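Local structure of DyP (Bjerkandera adusta, 3MM3) at residues A[174-179]-A[326-331]; A[216-221]-A[355-360]; A[291-296]-A[315-320]. The protein probably acts as a heme b peroxidase that uses hydrogen peroxide to oxidise and bleach dyes. The protein carries 1 engineered substitution. All coordinates share one frame; numbering follows the deposited sequence.

Contact 1 of 3, residues A[174-179]-A[326-331]; sequences SQPSVT and HAMRSS. With HEM (protoporphyrin IX containing Fe), chain B; CYN (cyanide ion), chain C.
Gln175 lays its amide along the backbone of Arg329 and grips it twice. OE1 takes the backbone N-H of Arg329 on a lone pair, nearly straight (OE1 to N 2.9 Å, 166° at the hydrogen), while Gln175 NE2 gives a more bent bond to Arg329 O; a turn at chi2 (-83°) folds the amide back to reach both. Arg329 NH2 meets Ser174 O at 2.8 Å, in the guanidinium plane, and also bonds heme propionate O2A. Arg329 NH1 reaches cyanide N at 3.0 Å and the engineered Asn171. The porphyrin covers one guanidinium face, and a water accepts from Arg329 NE. Pro176 is packed just as closely, its CD 3.2 Å from Ala327 O and its O 3.3 Å from Met328 CE. The looser side holds Val178, with CG1 4.3 Å from Met328 CE, and the partly exposed His326, whose CB lies 3.9 Å from Pro176 CB. The arginine end is the distal heme pocket of a DyP-type peroxidase, with Arg329 spanning propionate and iron-bound ligand.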
loop_
_atom_site.group_PDB
_atom_site.type_symbol
_atom_site.label_atom_id
_atom_site.label_comp_id
_atom_site.label_asym_id
_atom_site.label_seq_id
_atom_site.Cartn_x
_atom_site.Cartn_y
_atom_site.Cartn_z
ATOM N N SER A 174 -8.080 -2.926 -6.550
ATOM C CA SER A 174 -7.588 -4.238 -6.924
ATOM C C SER A 174 -6.792 -4.911 -5.813
ATOM O O SER A 174 -5.716 -4.449 -5.416
ATOM C CB SER A 174 -6.757 -4.150 -8.200
ATOM O OG SER A 174 -6.349 -5.456 -8.579
ATOM N N GLN A 175 -7.329 -6.018 -5.321
ATOM C CA GLN A 175 -6.690 -6.812 -4.275
ATOM C C GLN A 175 -6.746 -8.274 -4.687
ATOM O O GLN A 175 -7.708 -8.686 -5.351
ATOM C CB GLN A 175 -7.432 -6.648 -2.944
ATOM C CG GLN A 175 -7.635 -5.204 -2.487
ATOM C CD GLN A 175 -6.436 -4.597 -1.766
ATOM O OE1 GLN A 175 -5.334 -5.167 -1.708
ATOM N NE2 GLN A 175 -6.643 -3.413 -1.227
ATOM N N PRO A 176 -5.733 -9.073 -4.305
ATOM C CA PRO A 176 -5.859 -10.519 -4.542
ATOM C C PRO A 176 -6.923 -11.129 -3.637
ATOM O O PRO A 176 -7.229 -10.587 -2.580
ATOM C CB PRO A 176 -4.469 -11.053 -4.167
ATOM C CG PRO A 176 -3.968 -10.074 -3.121
ATOM C CD PRO A 176 -4.503 -8.728 -3.552
ATOM N N SER A 177 -7.488 -12.253 -4.069
ATOM C CA SER A 177 -8.384 -13.050 -3.242
ATOM C C SER A 177 -7.632 -14.320 -2.840
ATOM O O SER A 177 -7.046 -14.982 -3.692
ATOM C CB SER A 177 -9.642 -13.391 -4.041
ATOM O OG SER A 177 -10.556 -14.175 -3.298
ATOM N N VAL A 178 -7.621 -14.655 -1.554
ATOM C CA VAL A 178 -6.959 -15.892 -1.124
ATOM C C VAL A 178 -7.964 -17.010 -0.924
ATOM O O VAL A 178 -9.084 -16.777 -0.473
ATOM C CB VAL A 178 -6.083 -15.742 0.165
ATOM C CG1 VAL A 178 -4.999 -14.688 -0.041
ATOM C CG2 VAL A 178 -6.931 -15.454 1.406
ATOM N N THR A 179 -7.545 -18.219 -1.271
ATOM C CA THR A 179 -8.341 -19.402 -1.002
ATOM C C THR A 179 -8.239 -19.769 0.482
ATOM O O THR A 179 -7.358 -19.271 1.200
ATOM C CB THR A 179 -7.915 -20.576 -1.899
ATOM O OG1 THR A 179 -6.534 -20.880 -1.677
ATOM C CG2 THR A 179 -8.097 -20.212 -3.367
ATOM N N HIS A 326 1.666 -11.107 -5.713
ATOM C CA HIS A 326 0.502 -10.363 -5.240
ATOM C C HIS A 326 0.647 -9.996 -3.781
ATOM O O HIS A 326 1.305 -10.706 -3.018
ATOM C CB HIS A 326 -0.769 -11.182 -5.470
ATOM C CG HIS A 326 -1.099 -11.347 -6.913
ATOM N ND1 HIS A 326 -1.704 -10.355 -7.653
ATOM C CD2 HIS A 326 -0.842 -12.359 -7.773
ATOM C CE1 HIS A 326 -1.832 -10.764 -8.904
ATOM N NE2 HIS A 326 -1.320 -11.978 -9.000
ATOM N N ALA A 327 0.029 -8.882 -3.400
ATOM C CA ALA A 327 0.056 -8.436 -2.012
ATOM C C ALA A 327 -1.250 -7.726 -1.682
ATOM O O ALA A 327 -1.912 -7.204 -2.570
ATOM C CB ALA A 327 1.241 -7.507 -1.786
ATOM N N MET A 328 -1.594 -7.687 -0.398
ATOM C CA MET A 328 -2.754 -6.931 0.081
ATOM C C MET A 328 -2.330 -5.515 0.423
ATOM O O MET A 328 -1.263 -5.316 1.008
ATOM C CB MET A 328 -3.342 -7.572 1.334
ATOM C CG MET A 328 -3.941 -8.947 1.116
ATOM S SD MET A 328 -5.456 -8.917 0.140
ATOM C CE MET A 328 -6.078 -10.563 0.481
ATOM N N ARG A 329 -3.156 -4.531 0.081
ATOM C CA ARG A 329 -2.841 -3.134 0.414
ATOM C C ARG A 329 -3.882 -2.531 1.335
ATOM O O ARG A 329 -5.079 -2.764 1.154
ATOM C CB ARG A 329 -2.725 -2.284 -0.851
ATOM C CG ARG A 329 -1.522 -2.628 -1.696
ATOM C CD ARG A 329 -1.535 -1.922 -3.057
ATOM N NE ARG A 329 -2.757 -2.281 -3.779
ATOM C CZ ARG A 329 -3.689 -1.433 -4.212
ATOM N NH1 ARG A 329 -3.544 -0.112 -4.097
ATOM N NH2 ARG A 329 -4.764 -1.921 -4.820
ATOM N N SER A 330 -3.438 -1.731 2.305
ATOM C CA SER A 330 -4.394 -1.079 3.216
ATOM C C SER A 330 -3.948 0.342 3.557
ATOM O O SER A 330 -3.755 0.680 4.726
ATOM C CB SER A 330 -4.629 -1.928 4.484
ATOM O OG SER A 330 -5.793 -1.503 5.200
ATOM N N SER A 331 -3.803 1.168 2.525
ATOM C CA SER A 331 -3.275 2.528 2.688
ATOM C C SER A 331 -4.333 3.575 3.023
ATOM O O SER A 331 -5.531 3.349 2.857
ATOM C CB SER A 331 -2.510 2.933 1.436
ATOM O OG SER A 331 -1.560 1.932 1.103
HETATM C CHA HEM B . -2.884 0.556 -7.373
HETATM C CHB HEM B . -1.886 5.111 -6.128
HETATM C CHC HEM B . 2.309 3.670 -4.216
HETATM C CHD HEM B . 1.394 -0.868 -5.544
HETATM C C1A HEM B . -2.968 1.912 -7.235
HETATM C C2A HEM B . -4.047 2.740 -7.714
HETATM C C3A HEM B . -3.765 4.000 -7.379
HETATM C C4A HEM B . -2.517 4.007 -6.659
HETATM C CMA HEM B . -4.604 5.256 -7.669
HETATM C CAA HEM B . -5.269 2.223 -8.509
HETATM C CBA HEM B . -6.328 1.547 -7.632
HETATM C CGA HEM B . -6.246 0.037 -7.678
HETATM O O1A HEM B . -5.995 -0.517 -8.769
HETATM O O2A HEM B . -6.464 -0.616 -6.652
HETATM C C1B HEM B . -0.671 5.126 -5.492
HETATM C C2B HEM B . -0.047 6.280 -4.885
HETATM C C3B HEM B . 1.110 5.879 -4.348
HETATM C C4B HEM B . 1.238 4.451 -4.592
HETATM C CMB HEM B . -0.642 7.701 -4.906
HETATM C CAB HEM B . 2.150 6.720 -3.585
HETATM C CBB HEM B . 1.834 7.835 -2.915
HETATM C C1C HEM B . 2.454 2.328 -4.462
HETATM C C2C HEM B . 3.635 1.541 -4.165
HETATM C C3C HEM B . 3.379 0.273 -4.551
HETATM C C4C HEM B . 2.042 0.245 -5.090
HETATM C CMC HEM B . 4.906 2.113 -3.496
HETATM C CAC HEM B . 4.285 -0.971 -4.453
HETATM C CBC HEM B . 5.604 -0.885 -4.615
HETATM C C1D HEM B . 0.135 -0.901 -6.074
HETATM C C2D HEM B . -0.541 -2.106 -6.458
HETATM C C3D HEM B . -1.852 -1.669 -7.031
HETATM C C4D HEM B . -1.849 -0.235 -6.946
HETATM C CMD HEM B . -0.071 -3.565 -6.316
HETATM C CAD HEM B . -2.929 -2.595 -7.592
HETATM C CBD HEM B . -2.496 -2.995 -9.000
HETATM C CGD HEM B . -3.418 -4.032 -9.595
HETATM O O1D HEM B . -3.863 -3.840 -10.755
HETATM O O2D HEM B . -3.711 -5.056 -8.934
HETATM N NA HEM B . -2.062 2.715 -6.582
HETATM N NB HEM B . 0.133 4.009 -5.299
HETATM N NC HEM B . 1.511 1.517 -5.048
HETATM N ND HEM B . -0.669 0.205 -6.358
HETATM FE FE HEM B . -0.247 2.125 -5.839
HETATM C C CYN C . -1.102 1.935 -3.985
HETATM N N CYN C . -1.608 1.923 -2.954
HETATM O O HOH W 1 -3.277 -5.134 -3.753
#

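Contact 2 of 3, residues A[216-221]-A[355-360]; sequences SFMAFR and LFVEYQ. With HEM (protoporphyrin IX containing Fe), chain B; CYN (cyanide ion), chain C.
Ala219 and Glu358 form the middle hydrogen-bonded pair of two antiparallel strands, the central pair of a four-stranded ferredoxin-like sheet in the dimeric alpha+beta barrel fold of DyP peroxidases. Six backbone bonds join Phe217 with Gln360, Ala219 with Glu358 and Arg221 with Phe356; the straightest, Ala219 N to Glu358 O, is 2.8 Å long. Apolar contacts fill the face of the non-hydrogen-bonded pairs: Met218 runs beside Tyr359, its CB 3.7 Å from CE1 of the tyrosine, and Val357 CG2 sits at the edge of the Phe220 ring, 4.1 Å from CD1. The hydroxyl of Tyr359 bonds Asp14. The other face meets the heme. Phe356, its chi1 of 172° setting CG anti to N, brings CE1 to 3.4 Å from heme C1C and turns its edge to cyanide N, while Arg221 CG meets the ring obliquely, 3.8 Å from CD2. Reducing this phenylalanine to an alanine would probably open a gap beside the cyanide and strip the heme's pyrrole and Arg221 CG of their packing partner. Gln360 NE2 adds weak bonds to Phe217 O and Glu358 O, while its OE1 accepts from Phe367 N.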
loop_
_atom_site.group_PDB
_atom_site.type_symbol
_atom_site.label_atom_id
_atom_site.label_comp_id
_atom_site.label_asym_id
_atom_site.label_seq_id
_atom_site.Cartn_x
_atom_site.Cartn_y
_atom_site.Cartn_z
ATOM N N SER A 216 1.755 -12.080 8.946
ATOM C CA SER A 216 2.112 -11.495 7.658
ATOM C C SER A 216 3.138 -10.400 7.873
ATOM O O SER A 216 3.228 -9.818 8.959
ATOM C CB SER A 216 0.873 -10.888 6.984
ATOM O OG SER A 216 1.143 -10.559 5.631
ATOM N N PHE A 217 3.912 -10.115 6.833
ATOM C CA PHE A 217 4.824 -8.964 6.870
ATOM C C PHE A 217 4.178 -7.724 6.265
ATOM O O PHE A 217 3.646 -7.769 5.151
ATOM C CB PHE A 217 6.136 -9.258 6.145
ATOM C CG PHE A 217 6.987 -10.286 6.825
ATOM C CD1 PHE A 217 7.803 -9.934 7.896
ATOM C CD2 PHE A 217 6.947 -11.617 6.418
ATOM C CE1 PHE A 217 8.606 -10.896 8.533
ATOM C CE2 PHE A 217 7.727 -12.582 7.055
ATOM C CZ PHE A 217 8.547 -12.222 8.123
ATOM N N MET A 218 4.242 -6.630 7.018
ATOM C CA MET A 218 3.838 -5.317 6.552
ATOM C C MET A 218 5.051 -4.538 6.056
ATOM O O MET A 218 6.050 -4.392 6.772
ATOM C CB MET A 218 3.163 -4.545 7.683
ATOM C CG MET A 218 2.820 -3.099 7.298
ATOM S SD MET A 218 2.439 -1.958 8.643
ATOM C CE MET A 218 0.838 -2.551 9.174
ATOM N N ALA A 219 4.948 -4.038 4.830
ATOM C CA ALA A 219 5.840 -3.001 4.352
ATOM C C ALA A 219 5.088 -1.691 4.526
ATOM O O ALA A 219 4.079 -1.441 3.859
ATOM C CB ALA A 219 6.207 -3.238 2.886
ATOM N N PHE A 220 5.567 -0.874 5.457
ATOM C CA PHE A 220 5.000 0.435 5.698
ATOM C C PHE A 220 5.871 1.480 5.008
ATOM O O PHE A 220 7.103 1.423 5.094
ATOM C CB PHE A 220 4.905 0.742 7.200
ATOM C CG PHE A 220 4.418 2.138 7.479
ATOM C CD1 PHE A 220 3.055 2.421 7.431
ATOM C CD2 PHE A 220 5.309 3.178 7.731
ATOM C CE1 PHE A 220 2.594 3.707 7.644
ATOM C CE2 PHE A 220 4.838 4.463 7.946
ATOM C CZ PHE A 220 3.484 4.719 7.899
ATOM N N ARG A 221 5.235 2.425 4.319
ATOM C CA ARG A 221 5.946 3.554 3.695
ATOM C C ARG A 221 5.211 4.844 3.976
ATOM O O ARG A 221 3.990 4.921 3.819
ATOM C CB ARG A 221 6.072 3.390 2.177
ATOM C CG ARG A 221 6.708 2.085 1.722
ATOM C CD ARG A 221 8.227 2.186 1.735
ATOM N NE ARG A 221 8.751 2.779 0.506
ATOM C CZ ARG A 221 9.947 3.350 0.379
ATOM N NH1 ARG A 221 10.784 3.471 1.413
ATOM N NH2 ARG A 221 10.315 3.805 -0.805
ATOM N N LEU A 355 -0.088 7.164 3.688
ATOM C CA LEU A 355 0.456 6.187 4.619
ATOM C C LEU A 355 0.176 4.831 3.991
ATOM O O LEU A 355 -0.956 4.343 3.997
ATOM C CB LEU A 355 -0.199 6.323 6.011
ATOM C CG LEU A 355 -0.120 7.745 6.586
ATOM C CD1 LEU A 355 -0.834 7.797 7.921
ATOM C CD2 LEU A 355 1.326 8.231 6.739
ATOM N N PHE A 356 1.220 4.253 3.412
ATOM C CA PHE A 356 1.100 3.086 2.550
ATOM C C PHE A 356 1.414 1.810 3.318
ATOM O O PHE A 356 2.400 1.735 4.056
ATOM C CB PHE A 356 2.037 3.283 1.363
ATOM C CG PHE A 356 2.180 2.089 0.466
ATOM C CD1 PHE A 356 1.406 1.971 -0.685
ATOM C CD2 PHE A 356 3.137 1.106 0.743
ATOM C CE1 PHE A 356 1.564 0.868 -1.537
ATOM C CE2 PHE A 356 3.307 0.009 -0.103
ATOM C CZ PHE A 356 2.524 -0.109 -1.253
ATOM N N VAL A 357 0.570 0.805 3.106
ATOM C CA VAL A 357 0.657 -0.454 3.827
ATOM C C VAL A 357 0.472 -1.584 2.823
ATOM O O VAL A 357 -0.533 -1.632 2.111
ATOM C CB VAL A 357 -0.461 -0.510 4.910
ATOM C CG1 VAL A 357 -0.538 -1.864 5.559
ATOM C CG2 VAL A 357 -0.246 0.555 5.980
ATOM N N GLU A 358 1.437 -2.491 2.766
ATOM C CA GLU A 358 1.313 -3.658 1.895
ATOM C C GLU A 358 1.712 -4.914 2.671
ATOM O O GLU A 358 2.762 -4.934 3.319
ATOM C CB GLU A 358 2.167 -3.466 0.648
ATOM C CG GLU A 358 1.831 -4.395 -0.470
ATOM C CD GLU A 358 2.395 -3.957 -1.822
ATOM O OE1 GLU A 358 3.445 -3.298 -1.871
ATOM O OE2 GLU A 358 1.779 -4.287 -2.862
ATOM N N TYR A 359 0.866 -5.942 2.602
ATOM C CA TYR A 359 1.068 -7.201 3.322
ATOM C C TYR A 359 1.363 -8.347 2.374
ATOM O O TYR A 359 0.696 -8.503 1.339
ATOM C CB TYR A 359 -0.185 -7.590 4.098
ATOM C CG TYR A 359 -0.616 -6.638 5.191
ATOM C CD1 TYR A 359 0.075 -6.573 6.402
ATOM C CD2 TYR A 359 -1.750 -5.839 5.035
ATOM C CE1 TYR A 359 -0.332 -5.721 7.418
ATOM C CE2 TYR A 359 -2.173 -4.975 6.057
ATOM C CZ TYR A 359 -1.448 -4.925 7.247
ATOM O OH TYR A 359 -1.842 -4.101 8.285
ATOM N N GLN A 360 2.335 -9.178 2.756
ATOM C CA GLN A 360 2.724 -10.360 1.980
ATOM C C GLN A 360 3.506 -11.283 2.891
ATOM O O GLN A 360 4.045 -10.844 3.900
ATOM C CB GLN A 360 3.593 -9.962 0.779
ATOM C CG GLN A 360 4.858 -9.159 1.157
ATOM C CD GLN A 360 4.600 -7.667 1.250
ATOM O OE1 GLN A 360 4.294 -7.026 0.245
ATOM N NE2 GLN A 360 4.729 -7.099 2.453
HETATM C CHA HEM B . -2.884 0.556 -7.373
HETATM C CHB HEM B . -1.886 5.111 -6.128
HETATM C CHC HEM B . 2.309 3.670 -4.216
HETATM C CHD HEM B . 1.394 -0.868 -5.544
HETATM C C1A HEM B . -2.968 1.912 -7.235
HETATM C C2A HEM B . -4.047 2.740 -7.714
HETATM C C3A HEM B . -3.765 4.000 -7.379
HETATM C C4A HEM B . -2.517 4.007 -6.659
HETATM C CMA HEM B . -4.604 5.256 -7.669
HETATM C CAA HEM B . -5.269 2.223 -8.509
HETATM C CBA HEM B . -6.328 1.547 -7.632
HETATM C CGA HEM B . -6.246 0.037 -7.678
HETATM O O1A HEM B . -5.995 -0.517 -8.769
HETATM O O2A HEM B . -6.464 -0.616 -6.652
HETATM C C1B HEM B . -0.671 5.126 -5.492
HETATM C C2B HEM B . -0.047 6.280 -4.885
HETATM C C3B HEM B . 1.110 5.879 -4.348
HETATM C C4B HEM B . 1.238 4.451 -4.592
HETATM C CMB HEM B . -0.642 7.701 -4.906
HETATM C CAB HEM B . 2.150 6.720 -3.585
HETATM C CBB HEM B . 1.834 7.835 -2.915
HETATM C C1C HEM B . 2.454 2.328 -4.462
HETATM C C2C HEM B . 3.635 1.541 -4.165
HETATM C C3C HEM B . 3.379 0.273 -4.551
HETATM C C4C HEM B . 2.042 0.245 -5.090
HETATM C CMC HEM B . 4.906 2.113 -3.496
HETATM C CAC HEM B . 4.285 -0.971 -4.453
HETATM C CBC HEM B . 5.604 -0.885 -4.615
HETATM C C1D HEM B . 0.135 -0.901 -6.074
HETATM C C2D HEM B . -0.541 -2.106 -6.458
HETATM C C3D HEM B . -1.852 -1.669 -7.031
HETATM C C4D HEM B . -1.849 -0.235 -6.946
HETATM C CMD HEM B . -0.071 -3.565 -6.316
HETATM C CAD HEM B . -2.929 -2.595 -7.592
HETATM C CBD HEM B . -2.496 -2.995 -9.000
HETATM C CGD HEM B . -3.418 -4.032 -9.595
HETATM O O1D HEM B . -3.863 -3.840 -10.755
HETATM O O2D HEM B . -3.711 -5.056 -8.934
HETATM N NA HEM B . -2.062 2.715 -6.582
HETATM N NB HEM B . 0.133 4.009 -5.299
HETATM N NC HEM B . 1.511 1.517 -5.048
HETATM N ND HEM B . -0.669 0.205 -6.358
HETATM FE FE HEM B . -0.247 2.125 -5.839
HETATM C C CYN C . -1.102 1.935 -3.985
HETATM N N CYN C . -1.608 1.923 -2.954
#

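Contact 3 of 3, residues A[291-296]-A[315-320]; sequences FDYSDT and RQDLGG. With HEM (protoporphyrin IX containing Fe), chain B.
Arg315 lays its guanidinium flat on the ring of Phe291, a stacked cation-pi pair in a loop-built site that holds a heme propionate. The planes are 9° apart and Arg315 CZ is 3.9 Å from the ring centroid, over the face. The chain stays extended from CG to NE and carries the group across the phenylalanine side chain at about a right angle. Two directed bonds help fix its rotation: Arg315 NH1 gives a hydrogen to Phe291 O at 2.9 Å, so the same residue supplies both ring and carbonyl, and Arg315 NH2 points almost straight at heme O1D, also 2.9 Å away (167° at the hydrogen). Asn289 takes a further bond from Arg315 NH2. The positive charge probably helps to balance the propionate. The Tyr293 ring crosses the aliphatic part of the arginine at a slant, CE2 3.8 Å from Arg315 CD, its plane turned well away from that of the guanidinium. A water accepts from Arg315 NE and donates to heme O1D, and it lies 2.7 Å from Tyr293 OH.

In the next shell, the backbones are tied by Gln316 N to Asp292 O, and Gln316 CG packs beside the Asp292 carboxylate. Further out, salt bridges from Asp317 to Arg310 of helix 308-312 and to Lys384 tie down the 3-10 segment 316-318, while a type I turn runs from Tyr293 to Thr296. Its start is held by an Asx turn: Asp292 OD1 receives both Ser294 N, from above the carboxylate plane at 3.0 Å, and Ser294 OG, on the syn side at 2.7 Å.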
loop_
_atom_site.group_PDB
_atom_site.type_symbol
_atom_site.label_atom_id
_atom_site.label_comp_id
_atom_site.label_asym_id
_atom_site.label_seq_id
_atom_site.Cartn_x
_atom_site.Cartn_y
_atom_site.Cartn_z
ATOM N N PHE A 291 -9.903 -7.012 -16.577
ATOM C CA PHE A 291 -8.988 -6.714 -17.669
ATOM C C PHE A 291 -7.660 -7.379 -17.361
ATOM O O PHE A 291 -7.367 -7.688 -16.196
ATOM C CB PHE A 291 -8.819 -5.187 -17.858
ATOM C CG PHE A 291 -8.143 -4.489 -16.694
ATOM C CD1 PHE A 291 -6.763 -4.274 -16.695
ATOM C CD2 PHE A 291 -8.884 -4.069 -15.597
ATOM C CE1 PHE A 291 -6.141 -3.634 -15.625
ATOM C CE2 PHE A 291 -8.266 -3.440 -14.513
ATOM C CZ PHE A 291 -6.896 -3.217 -14.529
ATOM N N ASP A 292 -6.858 -7.601 -18.390
ATOM C CA ASP A 292 -5.575 -8.267 -18.187
ATOM C C ASP A 292 -4.459 -7.831 -19.133
ATOM O O ASP A 292 -3.421 -8.483 -19.197
ATOM C CB ASP A 292 -5.751 -9.799 -18.232
ATOM C CG ASP A 292 -6.257 -10.301 -19.564
ATOM O OD1 ASP A 292 -6.354 -9.514 -20.526
ATOM O OD2 ASP A 292 -6.556 -11.513 -19.647
ATOM N N TYR A 293 -4.689 -6.730 -19.855
ATOM C CA TYR A 293 -3.755 -6.187 -20.863
ATOM C C TYR A 293 -3.606 -7.026 -22.125
ATOM O O TYR A 293 -2.817 -6.668 -23.002
ATOM C CB TYR A 293 -2.359 -5.849 -20.286
ATOM C CG TYR A 293 -2.441 -5.003 -19.047
ATOM C CD1 TYR A 293 -3.025 -3.736 -19.089
ATOM C CD2 TYR A 293 -1.991 -5.487 -17.819
ATOM C CE1 TYR A 293 -3.145 -2.971 -17.940
ATOM C CE2 TYR A 293 -2.086 -4.715 -16.663
ATOM C CZ TYR A 293 -2.673 -3.462 -16.733
ATOM O OH TYR A 293 -2.808 -2.683 -15.607
ATOM N N SER A 294 -4.366 -8.120 -22.232
ATOM C CA SER A 294 -4.205 -9.048 -23.364
ATOM C C SER A 294 -4.487 -8.412 -24.719
ATOM O O SER A 294 -3.991 -8.896 -25.741
ATOM C CB SER A 294 -5.060 -10.307 -23.194
ATOM O OG SER A 294 -6.433 -9.989 -23.197
ATOM N N ASP A 295 -5.257 -7.326 -24.728
ATOM C CA ASP A 295 -5.533 -6.610 -25.979
ATOM C C ASP A 295 -4.581 -5.435 -26.222
ATOM O O ASP A 295 -4.800 -4.645 -27.142
ATOM C CB ASP A 295 -6.992 -6.155 -26.025
ATOM C CG ASP A 295 -7.968 -7.323 -26.199
ATOM O OD1 ASP A 295 -7.525 -8.467 -26.472
ATOM O OD2 ASP A 295 -9.188 -7.092 -26.058
ATOM N N THR A 296 -3.525 -5.327 -25.415
ATOM C CA THR A 296 -2.566 -4.223 -25.526
ATOM C C THR A 296 -1.177 -4.674 -25.102
ATOM O O THR A 296 -0.386 -3.902 -24.569
ATOM C CB THR A 296 -3.054 -2.949 -24.761
ATOM O OG1 THR A 296 -2.254 -1.808 -25.119
ATOM C CG2 THR A 296 -3.066 -3.151 -23.236
ATOM N N ARG A 315 -0.294 -8.597 -14.812
ATOM C CA ARG A 315 -1.317 -9.458 -15.414
ATOM C C ARG A 315 -0.711 -10.230 -16.604
ATOM O O ARG A 315 0.322 -10.883 -16.433
ATOM C CB ARG A 315 -2.587 -8.646 -15.753
ATOM C CG ARG A 315 -3.095 -7.855 -14.540
ATOM C CD ARG A 315 -4.401 -7.124 -14.752
ATOM N NE ARG A 315 -4.675 -6.303 -13.573
ATOM C CZ ARG A 315 -5.859 -6.151 -12.994
ATOM N NH1 ARG A 315 -6.947 -6.762 -13.465
ATOM N NH2 ARG A 315 -5.952 -5.409 -11.900
ATOM N N GLN A 316 -1.310 -10.146 -17.789
ATOM C CA GLN A 316 -0.834 -10.941 -18.929
ATOM C C GLN A 316 0.533 -10.539 -19.485
ATOM O O GLN A 316 1.105 -11.268 -20.288
ATOM C CB GLN A 316 -1.888 -10.993 -20.045
ATOM C CG GLN A 316 -3.029 -11.978 -19.798
ATOM C CD GLN A 316 -2.564 -13.429 -19.700
ATOM O OE1 GLN A 316 -2.900 -14.128 -18.751
ATOM N NE2 GLN A 316 -1.773 -13.867 -20.668
ATOM N N ASP A 317 1.084 -9.407 -19.039
ATOM C CA ASP A 317 2.459 -9.072 -19.429
ATOM C C ASP A 317 3.439 -10.135 -18.941
ATOM O O ASP A 317 4.516 -10.273 -19.502
ATOM C CB ASP A 317 2.906 -7.706 -18.887
ATOM C CG ASP A 317 2.302 -6.532 -19.636
ATOM O OD1 ASP A 317 1.896 -6.654 -20.814
ATOM O OD2 ASP A 317 2.265 -5.448 -19.033
ATOM N N LEU A 318 3.060 -10.885 -17.907
ATOM C CA LEU A 318 3.903 -11.981 -17.407
ATOM C C LEU A 318 3.744 -13.282 -18.204
ATOM O O LEU A 318 4.495 -14.239 -17.985
ATOM C CB LEU A 318 3.652 -12.237 -15.917
ATOM C CG LEU A 318 3.954 -11.116 -14.920
ATOM C CD1 LEU A 318 3.707 -11.623 -13.505
ATOM C CD2 LEU A 318 5.359 -10.553 -15.033
ATOM N N GLY A 319 2.773 -13.318 -19.115
ATOM C CA GLY A 319 2.551 -14.479 -19.980
ATOM C C GLY A 319 1.442 -15.385 -19.497
ATOM O O GLY A 319 1.094 -16.364 -20.168
ATOM N N GLY A 320 0.878 -15.054 -18.340
ATOM C CA GLY A 320 -0.156 -15.866 -17.709
ATOM C C GLY A 320 -0.289 -15.472 -16.252
ATOM O O GLY A 320 0.495 -14.659 -15.762
HETATM C CHA HEM B . -2.884 0.556 -7.373
HETATM C CHB HEM B . -1.886 5.111 -6.128
HETATM C CHC HEM B . 2.309 3.670 -4.216
HETATM C CHD HEM B . 1.394 -0.868 -5.544
HETATM C C1A HEM B . -2.968 1.912 -7.235
HETATM C C2A HEM B . -4.047 2.740 -7.714
HETATM C C3A HEM B . -3.765 4.000 -7.379
HETATM C C4A HEM B . -2.517 4.007 -6.659
HETATM C CMA HEM B . -4.604 5.256 -7.669
HETATM C CAA HEM B . -5.269 2.223 -8.509
HETATM C CBA HEM B . -6.328 1.547 -7.632
HETATM C CGA HEM B . -6.246 0.037 -7.678
HETATM O O1A HEM B . -5.995 -0.517 -8.769
HETATM O O2A HEM B . -6.464 -0.616 -6.652
HETATM C C1B HEM B . -0.671 5.126 -5.492
HETATM C C2B HEM B . -0.047 6.280 -4.885
HETATM C C3B HEM B . 1.110 5.879 -4.348
HETATM C C4B HEM B . 1.238 4.451 -4.592
HETATM C CMB HEM B . -0.642 7.701 -4.906
HETATM C CAB HEM B . 2.150 6.720 -3.585
HETATM C CBB HEM B . 1.834 7.835 -2.915
HETATM C C1C HEM B . 2.454 2.328 -4.462
HETATM C C2C HEM B . 3.635 1.541 -4.165
HETATM C C3C HEM B . 3.379 0.273 -4.551
HETATM C C4C HEM B . 2.042 0.245 -5.090
HETATM C CMC HEM B . 4.906 2.113 -3.496
HETATM C CAC HEM B . 4.285 -0.971 -4.453
HETATM C CBC HEM B . 5.604 -0.885 -4.615
HETATM C C1D HEM B . 0.135 -0.901 -6.074
HETATM C C2D HEM B . -0.541 -2.106 -6.458
HETATM C C3D HEM B . -1.852 -1.669 -7.031
HETATM C C4D HEM B . -1.849 -0.235 -6.946
HETATM C CMD HEM B . -0.071 -3.565 -6.316
HETATM C CAD HEM B . -2.929 -2.595 -7.592
HETATM C CBD HEM B . -2.496 -2.995 -9.000
HETATM C CGD HEM B . -3.418 -4.032 -9.595
HETATM O O1D HEM B . -3.863 -3.840 -10.755
HETATM O O2D HEM B . -3.711 -5.056 -8.934
HETATM N NA HEM B . -2.062 2.715 -6.582
HETATM N NB HEM B . 0.133 4.009 -5.299
HETATM N NC HEM B . 1.511 1.517 -5.048
HETATM N ND HEM B . -0.669 0.205 -6.358
HETATM FE FE HEM B . -0.247 2.125 -5.839
HETATM O O HOH W 2 -2.805 -4.159 -13.291
#

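How the contacts relate
Contacts 1 and 2 are both buried near the middle of the chain and share a sheet: strand 328-334 pairs with strand 353-360, with Met328 O 2.7 Å from Tyr359 N. Contact 2 is regular strand pairing with apolar side chains, whereas contact 1 joins a loop to the sheet edge by side-chain bonds. Both reach the cyanide. Contact 3 is only partly buried, about 26 Å from contact 2 centre to centre, and consists of loops and a short 3-10 segment held by charge and stacking. It meets contact 1 at Ser174 OG and Arg315 NH2, 3.3 Å apart. Contacts 1 and 3 both bind heme propionates; contacts 1 and 2 also lie against the porphyrin.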